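Local coordinates for DUF2235 domain-containing protein (Pseudomonas aeruginosa, PDB 4O5P) that probably hydrolyses membrane phospholipids as an effector delivered by the type VI secretion system of this bacterium, at residues D545-V548 / A549-G552; P534-S537 / A538-A542. All coordinates share one frame; numbering follows the deposited sequence.

Interaction 1 of 2, residues D545-V548 / A549-G552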
loop_
_atom_site.group_PDB
_atom_site.type_symbol
_atom_site.label_atom_id
_atom_site.label_comp_id
_atom_site.label_asym_id
_atom_site.label_seq_id
_atom_site.Cartn_x
_atom_site.Cartn_y
_atom_site.Cartn_z
ATOM N N ASP A 545 -17.191 -32.913 -4.931
ATOM C CA ASP A 545 -17.902 -33.507 -3.799
ATOM C C ASP A 545 -16.991 -34.163 -2.741
ATOM O O ASP A 545 -17.294 -34.101 -1.534
ATOM C CB ASP A 545 -18.964 -34.484 -4.299
ATOM C CG ASP A 545 -19.943 -33.829 -5.255
ATOM O OD1 ASP A 545 -20.344 -32.674 -4.999
ATOM O OD2 ASP A 545 -20.304 -34.470 -6.266
ATOM N N ARG A 546 -15.890 -34.777 -3.183
ATOM C CA ARG A 546 -14.833 -35.211 -2.256
ATOM C C ARG A 546 -14.402 -34.034 -1.388
ATOM O O ARG A 546 -14.256 -34.155 -0.170
ATOM C CB ARG A 546 -13.594 -35.700 -3.015
ATOM C CG ARG A 546 -13.690 -37.095 -3.613
ATOM C CD ARG A 546 -12.304 -37.630 -3.964
ATOM N NE ARG A 546 -11.877 -37.334 -5.334
ATOM C CZ ARG A 546 -12.294 -37.999 -6.416
ATOM N NH1 ARG A 546 -13.183 -38.983 -6.312
ATOM N NH2 ARG A 546 -11.838 -37.673 -7.615
ATOM N N ASN A 547 -14.199 -32.893 -2.043
ATOM C CA ASN A 547 -13.700 -31.683 -1.391
ATOM C C ASN A 547 -14.703 -31.077 -0.421
ATOM O O ASN A 547 -14.356 -30.705 0.706
ATOM C CB ASN A 547 -13.284 -30.660 -2.456
ATOM C CG ASN A 547 -12.055 -31.097 -3.215
ATOM O OD1 ASN A 547 -11.226 -31.837 -2.684
ATOM N ND2 ASN A 547 -11.930 -30.656 -4.460
ATOM N N VAL A 548 -15.950 -30.989 -0.871
ATOM C CA VAL A 548 -17.050 -30.519 -0.042
ATOM C C VAL A 548 -17.214 -31.429 1.166
ATOM O O VAL A 548 -17.681 -30.998 2.216
ATOM C CB VAL A 548 -18.357 -30.452 -0.856
ATOM C CG1 VAL A 548 -19.539 -30.062 0.019
ATOM C CG2 VAL A 548 -18.202 -29.470 -1.995
ATOM N N ALA A 549 -16.809 -32.688 1.022
ATOM C CA ALA A 549 -16.858 -33.612 2.146
ATOM C C ALA A 549 -15.675 -33.406 3.091
ATOM O O ALA A 549 -15.821 -33.513 4.309
ATOM C CB ALA A 549 -16.922 -35.060 1.652
ATOM N N LEU A 550 -14.508 -33.108 2.525
ATOM C CA LEU A 550 -13.303 -32.876 3.315
ATOM C C LEU A 550 -13.430 -31.662 4.250
ATOM O O LEU A 550 -12.732 -31.572 5.253
ATOM C CB LEU A 550 -12.067 -32.780 2.413
ATOM C CG LEU A 550 -11.674 -34.095 1.724
ATOM C CD1 LEU A 550 -10.764 -33.877 0.520
ATOM C CD2 LEU A 550 -11.038 -35.069 2.720
ATOM N N ILE A 551 -14.316 -30.729 3.922
ATOM C CA ILE A 551 -14.847 -29.852 4.959
ATOM C C ILE A 551 -16.204 -30.406 5.355
ATOM O O ILE A 551 -16.832 -31.101 4.572
ATOM C CB ILE A 551 -15.058 -28.414 4.505
ATOM C CG1 ILE A 551 -14.566 -28.185 3.062
ATOM C CG2 ILE A 551 -14.454 -27.479 5.545
ATOM C CD1 ILE A 551 -13.063 -28.010 2.925
ATOM N N GLY A 552 -16.688 -30.086 6.544
ATOM C CA GLY A 552 -17.923 -30.691 7.013
ATOM C C GLY A 552 -19.193 -30.347 6.258
ATOM O O GLY A 552 -20.206 -30.009 6.876
#
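Ala549, Leu550 and Ile551 turn their amides back to the carbonyls of Asp545, Arg546 and Asn547, closing the last turn of helix 538-550 with three bonds of i to i+4 spacing. Ala549 N lies 3.0 Å from Asp545 O, and Leu550 N lies 2.9 Å from Arg546 O. Ile551 N reaches Asn547 O at 3.2 Å, the straightest of the three with an N-H...O angle of 155°. Arg546 O also takes a weak second bond from Ala549 N.

The side chains add apolar cover to these carbonyls. Leu550 has CG beside its own backbone N (chi1 -68°), which lays the branch point back along the helix, 3.2 Å from Arg546 O. Its CD1 branch reaches on toward the amide of Asn547, 3.8 Å from OD1, and there the two side chains cross at a slant. Ile551 CG1 lies 3.5 Å from Asn547 O, but its chi1 is nearly eclipsed (-4°) and this placement is doubtful. Ala549 CB lies over two carbonyl oxygens of the preceding turn, 3.3 Å from Asp545 O and slightly farther from Arg546 O.

Asn547 and Ile551 are buried. Asn547 packs on Ala512, Ala515 and Leu516 of helix 507-528, and Ile551 packs on Trp513 of the same helix. Gln509 NE2 donates to Leu550 O, at the end of the turn. Ile551 is the first residue to leave helical backbone angles. The pattern is that of a helix C-terminus whose final turn is packed against a neighbouring helix, here within the C-terminal domain of a Tle1-like effector.

Interaction 2 of 2, residues P534-S537 / A538-A542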
loop_
_atom_site.group_PDB
_atom_site.type_symbol
_atom_site.label_atom_id
_atom_site.label_comp_id
_atom_site.label_asym_id
_atom_site.label_seq_id
_atom_site.Cartn_x
_atom_site.Cartn_y
_atom_site.Cartn_z
ATOM N N PRO A 534 -18.308 -23.643 -18.641
ATOM C CA PRO A 534 -19.011 -24.901 -18.903
ATOM C C PRO A 534 -19.068 -25.722 -17.610
ATOM O O PRO A 534 -18.149 -25.617 -16.791
ATOM C CB PRO A 534 -18.122 -25.588 -19.948
ATOM C CG PRO A 534 -16.759 -25.008 -19.733
ATOM C CD PRO A 534 -16.982 -23.590 -19.285
ATOM N N PRO A 535 -20.150 -26.497 -17.408
ATOM C CA PRO A 535 -20.268 -27.340 -16.208
ATOM C C PRO A 535 -19.062 -28.251 -15.988
ATOM O O PRO A 535 -18.276 -28.495 -16.915
ATOM C CB PRO A 535 -21.532 -28.179 -16.478
ATOM C CG PRO A 535 -21.933 -27.890 -17.915
ATOM C CD PRO A 535 -21.376 -26.536 -18.225
HETATM N N MSE A 536 -18.913 -28.738 -14.758
HETATM C CA MSE A 536 -17.824 -29.650 -14.422
HETATM C C MSE A 536 -17.990 -31.002 -15.118
HETATM O O MSE A 536 -19.093 -31.568 -15.161
HETATM C CB MSE A 536 -17.726 -29.850 -12.901
HETATM C CG MSE A 536 -17.251 -28.616 -12.133
HETATM SE SE MSE A 536 -17.101 -28.927 -10.210
HETATM C CE MSE A 536 -18.942 -28.499 -9.728
ATOM N N SER A 537 -16.890 -31.512 -15.668
ATOM C CA SER A 537 -16.841 -32.878 -16.163
ATOM C C SER A 537 -17.168 -33.831 -15.015
ATOM O O SER A 537 -17.149 -33.429 -13.846
ATOM C CB SER A 537 -15.439 -33.185 -16.688
ATOM O OG SER A 537 -14.542 -33.434 -15.616
ATOM N N ALA A 538 -17.453 -35.090 -15.335
ATOM C CA ALA A 538 -17.741 -36.092 -14.302
ATOM C C ALA A 538 -16.634 -36.137 -13.240
ATOM O O ALA A 538 -16.900 -36.037 -12.029
ATOM C CB ALA A 538 -17.941 -37.472 -14.943
ATOM N N ALA A 539 -15.390 -36.261 -13.701
ATOM C CA ALA A 539 -14.228 -36.274 -12.797
ATOM C C ALA A 539 -14.158 -35.033 -11.886
ATOM O O ALA A 539 -13.925 -35.145 -10.672
ATOM C CB ALA A 539 -12.945 -36.420 -13.592
ATOM N N GLU A 540 -14.358 -33.860 -12.480
ATOM C CA GLU A 540 -14.298 -32.602 -11.736
ATOM C C GLU A 540 -15.364 -32.546 -10.659
ATOM O O GLU A 540 -15.108 -32.041 -9.570
ATOM C CB GLU A 540 -14.464 -31.403 -12.676
ATOM C CG GLU A 540 -13.189 -30.940 -13.374
ATOM C CD GLU A 540 -13.488 -30.062 -14.583
ATOM O OE1 GLU A 540 -14.688 -29.849 -14.881
ATOM O OE2 GLU A 540 -12.527 -29.599 -15.241
ATOM N N GLN A 541 -16.563 -33.053 -10.964
ATOM C CA GLN A 541 -17.658 -33.046 -9.990
ATOM C C GLN A 541 -17.409 -34.044 -8.855
ATOM O O GLN A 541 -17.675 -33.744 -7.688
ATOM C CB GLN A 541 -19.007 -33.330 -10.657
ATOM C CG GLN A 541 -20.198 -33.290 -9.687
ATOM C CD GLN A 541 -20.936 -31.956 -9.680
ATOM O OE1 GLN A 541 -20.558 -31.014 -10.381
ATOM N NE2 GLN A 541 -22.005 -31.874 -8.890
ATOM N N ALA A 542 -16.912 -35.230 -9.195
ATOM C CA ALA A 542 -16.562 -36.198 -8.155
ATOM C C ALA A 542 -15.546 -35.566 -7.200
ATOM O O ALA A 542 -15.695 -35.648 -5.974
ATOM C CB ALA A 542 -16.019 -37.481 -8.763
#
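The first torsions of Ser537 and Glu540 turn each side chain to the other's backbone amide. Ser537 holds OG between its backbone N and carbonyl carbon (chi1 77°), which turns the hydroxyl toward the first turn of the helix. Glu540 sets CG opposite its carbonyl carbon (chi1 -84°) and is extended beyond it, so the carboxylate reaches back to the residue at the cap.

Two reciprocal bonds result. Glu540 N donates to Ser537 OG at 3.2 Å in a nearly straight bond. Ser537 N donates to Glu540 OE1 at 2.9 Å, coming from above the carboxylate plane, 39° out of it. This is a capping box, with Ser537 as the N-cap. It gives acceptors to amides at the start of the helix, and the negative carboxylate probably also suits the positive end of the helix dipole. The first regular backbone bond of the helix joins Gln541 N to Ser537 O at 3.0 Å.

Selenomethionine Met536 packs beside the box. Its CB lies 3.6 Å from Glu540 CB. Farther out, SE passes over the backbone carbonyl of Glu540, 3.8 Å from its O atom. The chain then bends, and the terminal methyl CE makes a tight contact with Gln541 OE1 at 3.1 Å, which is not a hydrogen bond. The side chains of Met536 and Gln541 run roughly at right angles there. Glu540 CB is thus touched by both Ser537 OG and Met536 CB.

This is a surface site. Residues 534-537 belong to the loop that follows helix 507-528, and Pro534 O is hydrogen-bonded to Arg519 NH2 of that helix. Helix 538-550 begins directly after Ser537.

Overall arrangement
Both interactions belong to helix 538-550. Interaction 2 comes first along the chain and forms its start. Interaction 1 follows and forms its end, leading into the loop from Ile551. Their centres are 15 Å apart; they adjoin in sequence and touch nowhere else. Helix 507-528, which precedes them in sequence, is their common neighbour: it packs on the buried side chains near the end and is bonded to the loop before the start. The centre of interaction 1 is about 36 Å and that of interaction 2 about 39 Å from the centre of the chain, in the Tle1-like C-terminal domain. Together they define a short peripheral helix, closed at both ends by local bonds.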